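PDB 5EUR: uncharacterized protein from Shigella flexneri 5a str. M90T, which is of unknown function but may be related to glutathione S-transferases. Local coordinates for residues Tyr5-Ile10 with Leu54-Ala59. Residues are numbered along the deposited sequence; the frame is centred on the assembly and turned at random.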
loop_
_atom_site.group_PDB
_atom_site.type_symbol
_atom_site.label_atom_id
_atom_site.label_comp_id
_atom_site.label_asym_id
_atom_site.label_seq_id
_atom_site.Cartn_x
_atom_site.Cartn_y
_atom_site.Cartn_z
ATOM N N TYR A 5 3.020 14.156 0.581
ATOM C CA TYR A 5 2.548 13.575 -0.661
ATOM C C TYR A 5 2.139 14.687 -1.609
ATOM O O TYR A 5 1.751 15.778 -1.184
ATOM C CB TYR A 5 1.339 12.665 -0.404
ATOM C CG TYR A 5 1.654 11.509 0.504
ATOM C CD1 TYR A 5 1.943 10.252 -0.023
ATOM C CD2 TYR A 5 1.676 11.665 1.888
ATOM C CE1 TYR A 5 2.254 9.199 0.793
ATOM C CE2 TYR A 5 1.990 10.615 2.709
ATOM C CZ TYR A 5 2.272 9.386 2.161
ATOM O OH TYR A 5 2.583 8.329 2.968
ATOM N N ARG A 6 2.234 14.408 -2.901
ATOM C CA ARG A 6 1.634 15.318 -3.855
ATOM C C ARG A 6 0.111 15.259 -3.696
ATOM O O ARG A 6 -0.434 14.399 -2.997
ATOM C CB ARG A 6 2.098 14.956 -5.266
ATOM C CG ARG A 6 3.612 15.161 -5.390
ATOM C CD ARG A 6 4.201 14.985 -6.780
ATOM N NE ARG A 6 5.652 15.168 -6.692
ATOM C CZ ARG A 6 6.291 16.327 -6.792
ATOM N NH1 ARG A 6 5.627 17.448 -7.054
ATOM N NH2 ARG A 6 7.611 16.351 -6.663
ATOM N N LYS A 7 -0.582 16.220 -4.302
ATOM C CA LYS A 7 -2.038 16.198 -4.308
ATOM C C LYS A 7 -2.546 14.844 -4.774
ATOM O O LYS A 7 -2.186 14.381 -5.862
ATOM C CB LYS A 7 -2.572 17.307 -5.220
ATOM C CG LYS A 7 -4.081 17.274 -5.383
ATOM C CD LYS A 7 -4.423 16.608 -6.719
ATOM C CE LYS A 7 -5.902 16.351 -6.888
ATOM N NZ LYS A 7 -6.163 15.587 -8.131
ATOM N N LEU A 8 -3.374 14.204 -3.951
ATOM C CA LEU A 8 -3.752 12.825 -4.225
ATOM C C LEU A 8 -4.751 12.780 -5.366
ATOM O O LEU A 8 -5.805 13.422 -5.310
ATOM C CB LEU A 8 -4.333 12.159 -2.980
ATOM C CG LEU A 8 -3.443 12.111 -1.733
ATOM C CD1 LEU A 8 -4.189 11.403 -0.608
ATOM C CD2 LEU A 8 -2.111 11.413 -2.024
ATOM N N ASP A 9 -4.407 12.018 -6.394
ATOM C CA ASP A 9 -5.236 11.827 -7.575
ATOM C C ASP A 9 -6.149 10.651 -7.277
ATOM O O ASP A 9 -5.796 9.498 -7.526
ATOM C CB ASP A 9 -4.356 11.566 -8.791
ATOM C CG ASP A 9 -5.152 11.262 -10.037
ATOM O OD1 ASP A 9 -6.353 11.604 -10.080
ATOM O OD2 ASP A 9 -4.574 10.669 -10.970
ATOM N N ILE A 10 -7.330 10.943 -6.724
ATOM C CA ILE A 10 -8.283 9.918 -6.309
ATOM C C ILE A 10 -9.623 10.162 -6.989
ATOM O O ILE A 10 -10.213 11.241 -6.847
ATOM C CB ILE A 10 -8.496 9.893 -4.783
ATOM C CG1 ILE A 10 -7.183 9.751 -4.017
ATOM C CG2 ILE A 10 -9.421 8.757 -4.410
ATOM C CD1 ILE A 10 -7.371 10.084 -2.530
ATOM N N LEU A 54 -5.766 14.375 4.486
ATOM C CA LEU A 54 -7.196 14.256 4.773
ATOM C C LEU A 54 -8.019 15.253 3.968
ATOM O O LEU A 54 -9.175 14.972 3.646
ATOM C CB LEU A 54 -7.445 14.384 6.275
ATOM C CG LEU A 54 -6.984 13.121 7.030
ATOM C CD1 LEU A 54 -7.068 13.300 8.536
ATOM C CD2 LEU A 54 -7.822 11.910 6.598
ATOM N N ASN A 55 -7.454 16.408 3.626
ATOM C CA ASN A 55 -8.166 17.283 2.702
ATOM C C ASN A 55 -8.341 16.609 1.344
ATOM O O ASN A 55 -9.403 16.719 0.728
ATOM C CB ASN A 55 -7.450 18.627 2.574
ATOM C CG ASN A 55 -7.800 19.588 3.707
ATOM O OD1 ASN A 55 -8.929 19.597 4.214
ATOM N ND2 ASN A 55 -6.846 20.423 4.082
ATOM N N ASP A 56 -7.330 15.874 0.870
ATOM C CA ASP A 56 -7.507 15.166 -0.400
ATOM C C ASP A 56 -8.489 14.000 -0.280
ATOM O O ASP A 56 -9.234 13.699 -1.234
ATOM C CB ASP A 56 -6.147 14.692 -0.909
ATOM C CG ASP A 56 -5.277 15.848 -1.348
ATOM O OD1 ASP A 56 -5.824 16.965 -1.578
ATOM O OD2 ASP A 56 -4.057 15.653 -1.442
ATOM N N ILE A 57 -8.496 13.327 0.875
ATOM C CA ILE A 57 -9.473 12.272 1.124
ATOM C C ILE A 57 -10.887 12.847 1.079
ATOM O O ILE A 57 -11.774 12.310 0.406
ATOM C CB ILE A 57 -9.175 11.589 2.473
ATOM C CG1 ILE A 57 -7.830 10.856 2.415
ATOM C CG2 ILE A 57 -10.308 10.662 2.889
ATOM C CD1 ILE A 57 -7.717 9.863 1.260
ATOM N N HIS A 58 -11.102 13.965 1.776
ATOM C CA HIS A 58 -12.405 14.625 1.798
ATOM C C HIS A 58 -12.808 15.081 0.403
ATOM O O HIS A 58 -13.951 14.866 -0.026
ATOM C CB HIS A 58 -12.336 15.816 2.757
ATOM C CG HIS A 58 -13.654 16.488 3.009
ATOM N ND1 HIS A 58 -14.646 15.922 3.781
ATOM C CD2 HIS A 58 -14.113 17.706 2.631
ATOM C CE1 HIS A 58 -15.671 16.760 3.857
ATOM N NE2 HIS A 58 -15.378 17.841 3.157
ATOM N N ALA A 59 -11.869 15.687 -0.322
ATOM C CA ALA A 59 -12.151 16.195 -1.663
ATOM C C ALA A 59 -12.563 15.088 -2.621
ATOM O O ALA A 59 -13.312 15.343 -3.576
ATOM C CB ALA A 59 -10.928 16.923 -2.211
HETATM O O HOH W 1 -1.559 15.057 -0.196
HETATM O O HOH W 2 -8.447 14.046 -3.835
#
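The carboxylate of Asp56, the flat group of this contact, presents one face to the backbone of Lys7 and Leu8. Leu8 N comes down on that face, 3.0 Å from Asp56 OD2, in a bond nearly straight at hydrogen (168°) although the donor stands 65° out of the carboxylate plane. Lys7 CA is on the same side, beyond OD2 and 3.5 Å from it, with Lys7 CG above OD1. A water lies on the other side of the plane, closer to the plane itself than the amide is, and donates to both OD2 and Arg6 O. OD1, at the far corner, forms a salt bridge with Arg88 of helix 79-99.

Asp56 CG lies beside its own backbone N (chi1 -69°), which carries the acid off helix 47-59 towards the loop. Aspartate suits the place because its single CH2 keeps the carboxylate close to the helix, where the loop passes near (Leu8 CA to Asp56 CA 5.8 Å), while CB packs on Leu8 CB at 3.7 Å. Leu8 offers a broad apolar surface to Asp56 CB and to Ile34 of the second subunit, leaving the polar work to its N-H; its side chain crosses that of Asp56 at about a right angle. Farther along, the slender CD1 ends of Ile10 and Ile57 meet at 3.8 Å, and both isoleucines also pack on helix 28-43. A second water donates to Leu8 O and Asp56 O, linking the two backbones.

One acid thus joins the loop before strand 10-12 to two helices. This polar grip probably stabilises the ionised form of buried Asp56, with apolar packing alongside.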